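Local structure of japanin (Rhipicephalus appendiculatus, 4BOE) at residues Q10-A15 and V41-I46. The protein binds cholesterol as a secreted tick salivary lipocalin and modulates the host immune response, blocking the differentiation of dendritic cells from monocytes. Residues are numbered along the deposited sequence; the frame is centred on the assembly and turned at random.
Sequences QTLYLA and VTRSLI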
ATOM      1  N   GLN A  10       2.116  -0.757 -12.411  1.00 31.14           N
ATOM      2  CA  GLN A  10       1.097   0.271 -12.142  1.00 30.74           C
ATOM      3  C   GLN A  10       1.239   0.821 -10.727  1.00 32.08           C
ATOM      4  O   GLN A  10       1.622   0.108  -9.810  1.00 30.88           O
ATOM      5  CB  GLN A  10      -0.323  -0.277 -12.336  1.00 32.93           C
ATOM      6  CG  GLN A  10      -0.761  -0.276 -13.804  1.00 51.13           C
ATOM      7  CD  GLN A  10      -1.120   1.098 -14.351  1.00 71.31           C
ATOM      8  OE1 GLN A  10      -1.537   2.028 -13.632  1.00 66.25           O
ATOM      9  NE2 GLN A  10      -1.030   1.236 -15.655  1.00 56.66           N
ATOM     10  N   THR A  11       0.924   2.093 -10.560  1.00 28.81           N
ATOM     11  CA  THR A  11       0.957   2.751  -9.259  1.00 28.21           C
ATOM     12  C   THR A  11      -0.168   2.203  -8.405  1.00 31.21           C
ATOM     13  O   THR A  11      -1.274   2.018  -8.909  1.00 30.29           O
ATOM     14  CB  THR A  11       0.868   4.267  -9.429  1.00 31.52           C
ATOM     15  OG1 THR A  11       1.983   4.697 -10.186  1.00 33.11           O
ATOM     16  CG2 THR A  11       0.807   5.034  -8.108  1.00 33.69           C
ATOM     17  N   LEU A  12       0.108   1.962  -7.116  1.00 28.60           N
ATOM     18  CA  LEU A  12      -0.878   1.468  -6.161  1.00 27.96           C
ATOM     19  C   LEU A  12      -1.160   2.537  -5.120  1.00 31.02           C
ATOM     20  O   LEU A  12      -0.242   3.173  -4.637  1.00 30.77           O
ATOM     21  CB  LEU A  12      -0.371   0.208  -5.474  1.00 27.68           C
ATOM     22  CG  LEU A  12      -0.163  -1.030  -6.311  1.00 32.24           C
ATOM     23  CD1 LEU A  12       0.628  -2.070  -5.526  1.00 30.55           C
ATOM     24  CD2 LEU A  12      -1.522  -1.626  -6.730  1.00 37.58           C
ATOM     25  N   TYR A  13      -2.431   2.691  -4.745  1.00 27.47           N
ATOM     26  CA  TYR A  13      -2.903   3.677  -3.799  1.00 26.62           C
ATOM     27  C   TYR A  13      -3.505   3.001  -2.598  1.00 30.03           C
ATOM     28  O   TYR A  13      -4.302   2.075  -2.758  1.00 26.58           O
ATOM     29  CB  TYR A  13      -3.989   4.549  -4.441  1.00 27.43           C
ATOM     30  CG  TYR A  13      -3.534   5.232  -5.705  1.00 28.33           C
ATOM     31  CD1 TYR A  13      -3.575   4.572  -6.935  1.00 29.14           C
ATOM     32  CD2 TYR A  13      -3.002   6.511  -5.670  1.00 29.67           C
ATOM     33  CE1 TYR A  13      -3.089   5.170  -8.093  1.00 29.27           C
ATOM     34  CE2 TYR A  13      -2.567   7.143  -6.823  1.00 30.63           C
ATOM     35  CZ  TYR A  13      -2.585   6.463  -8.035  1.00 37.34           C
ATOM     36  OH  TYR A  13      -2.151   7.108  -9.170  1.00 31.04           O
ATOM     37  N   LEU A  14      -3.174   3.515  -1.390  1.00 27.49           N
ATOM     38  CA  LEU A  14      -3.709   2.987  -0.143  1.00 27.64           C
ATOM     39  C   LEU A  14      -5.178   3.386  -0.037  1.00 28.60           C
ATOM     40  O   LEU A  14      -5.510   4.565  -0.088  1.00 26.86           O
ATOM     41  CB  LEU A  14      -2.908   3.512   1.068  1.00 27.33           C
ATOM     42  CG  LEU A  14      -3.337   2.979   2.436  1.00 28.65           C
ATOM     43  CD1 LEU A  14      -3.102   1.493   2.539  1.00 26.32           C
ATOM     44  CD2 LEU A  14      -2.612   3.743   3.538  1.00 30.83           C
ATOM     45  N   ALA A  15      -6.054   2.399  -0.034  1.00 26.15           N
ATOM     46  CA  ALA A  15      -7.504   2.639  -0.008  1.00 26.85           C
ATOM     47  C   ALA A  15      -8.114   2.323   1.353  1.00 30.07           C
ATOM     48  O   ALA A  15      -9.216   2.760   1.641  1.00 30.19           O
ATOM     49  CB  ALA A  15      -8.171   1.795  -1.075  1.00 27.94           C
ATOM     50  N   VAL A  41      11.869  -5.950  -7.051  1.00 35.76           N
ATOM     51  CA  VAL A  41      11.294  -4.769  -7.692  1.00 33.90           C
ATOM     52  C   VAL A  41      11.528  -3.599  -6.747  1.00 35.97           C
ATOM     53  O   VAL A  41      11.245  -3.712  -5.560  1.00 35.74           O
ATOM     54  CB  VAL A  41       9.791  -4.983  -8.015  1.00 36.00           C
ATOM     55  CG1 VAL A  41       9.109  -3.674  -8.407  1.00 35.31           C
ATOM     56  CG2 VAL A  41       9.646  -6.006  -9.141  1.00 35.83           C
ATOM     57  N   THR A  42      11.961  -2.460  -7.279  1.00 31.61           N
ATOM     58  CA  THR A  42      12.152  -1.271  -6.458  1.00 30.73           C
ATOM     59  C   THR A  42      10.963  -0.400  -6.708  1.00 33.34           C
ATOM     60  O   THR A  42      10.591  -0.157  -7.855  1.00 32.48           O
ATOM     61  CB  THR A  42      13.494  -0.543  -6.735  1.00 36.17           C
ATOM     62  OG1 THR A  42      14.541  -1.476  -6.590  1.00 39.18           O
ATOM     63  CG2 THR A  42      13.771   0.584  -5.746  1.00 35.19           C
ATOM     64  N   ARG A  43      10.352   0.057  -5.623  1.00 29.51           N
ATOM     65  CA  ARG A  43       9.225   0.960  -5.706  1.00 30.35           C
ATOM     66  C   ARG A  43       9.497   2.154  -4.771  1.00 33.59           C
ATOM     67  O   ARG A  43      10.262   2.052  -3.812  1.00 32.44           O
ATOM     68  CB  ARG A  43       7.923   0.280  -5.248  1.00 27.39           C
ATOM     69  CG  ARG A  43       7.595  -1.101  -5.833  1.00 27.26           C
ATOM     70  CD  ARG A  43       6.183  -1.534  -5.355  1.00 32.15           C
ATOM     71  NE  ARG A  43       5.183  -0.665  -5.962  1.00 30.02           N
ATOM     72  CZ  ARG A  43       4.594  -0.838  -7.137  1.00 32.83           C
ATOM     73  NH1 ARG A  43       4.793  -1.950  -7.831  1.00 28.67           N
ATOM     74  NH2 ARG A  43       3.746   0.076  -7.601  1.00 28.11           N
ATOM     75  N   SER A  44       8.828   3.243  -5.026  1.00 30.66           N
ATOM     76  CA  SER A  44       8.855   4.393  -4.128  1.00 31.48           C
ATOM     77  C   SER A  44       7.626   4.356  -3.224  1.00 34.78           C
ATOM     78  O   SER A  44       6.631   3.736  -3.570  1.00 33.59           O
ATOM     79  CB  SER A  44       8.840   5.695  -4.921  1.00 35.37           C
ATOM     80  OG  SER A  44       7.625   5.823  -5.638  1.00 44.10           O
ATOM     81  N   LEU A  45       7.714   4.988  -2.057  1.00 31.91           N
ATOM     82  CA  LEU A  45       6.608   5.202  -1.157  1.00 31.19           C
ATOM     83  C   LEU A  45       6.443   6.716  -1.155  1.00 33.85           C
ATOM     84  O   LEU A  45       7.364   7.421  -0.787  1.00 34.44           O
ATOM     85  CB  LEU A  45       6.895   4.659   0.235  1.00 32.16           C
ATOM     86  CG  LEU A  45       5.761   4.829   1.244  1.00 36.32           C
ATOM     87  CD1 LEU A  45       4.524   4.028   0.856  1.00 35.56           C
ATOM     88  CD2 LEU A  45       6.227   4.411   2.570  1.00 41.14           C
ATOM     89  N   ILE A  46       5.325   7.207  -1.670  1.00 30.35           N
ATOM     90  CA  ILE A  46       5.021   8.616  -1.824  1.00 30.60           C
ATOM     91  C   ILE A  46       3.868   8.982  -0.882  1.00 35.12           C
ATOM     92  O   ILE A  46       2.900   8.240  -0.758  1.00 33.49           O
ATOM     93  CB  ILE A  46       4.633   8.914  -3.297  1.00 33.83           C
ATOM     94  CG1 ILE A  46       5.683   8.433  -4.310  1.00 34.32           C
ATOM     95  CG2 ILE A  46       4.318  10.392  -3.528  1.00 33.31           C
ATOM     96  CD1 ILE A  46       7.052   9.040  -4.130  1.00 43.44           C
TER
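The backbone O of Gln10 accepts a hydrogen bond from NH2 of Arg43 at 3.1 Å, the one polar link between 10-15 and 41-46. The oxygen lies at the edge of the guanidinium, close to its plane, and the N-H points at it fairly straight (152°), whereas NH2 stands tilted 31° from the carbonyl plane. Arg43 sets out with CG anti to its carbonyl carbon and then bends at chi3 (68°), which carries the guanidinium across to the loop just before strand 12-18. There Leu12 reaches over one face of the group with its CD1 branch, its CG 4.3 Å from NH2, while CA of Thr11 sits at the edge, 4.2 Å from the same nitrogen. The other nitrogens are held as well: NE bonds to Thr31 OG1 on the intervening strand 26-37, and NH1 to the carbonyls of Ala6 and Asn8, so bonds from all three nitrogens fix the rotation of the buried, probably charged group. A leucine here would probably leave the carbonyls of Ala6, Asn8 and Gln10 and the hydroxyl of Thr31 without their guanidinium partners, and the N-terminal segment less firmly tied to the barrel wall. The CA atoms of Leu12 and Leu45 lie 9.7 Å apart, as befits next-but-one strands of an antiparallel sheet, here the curled lipocalin barrel, where Arg43, Leu14 and Leu45 touch the bound cholesterol.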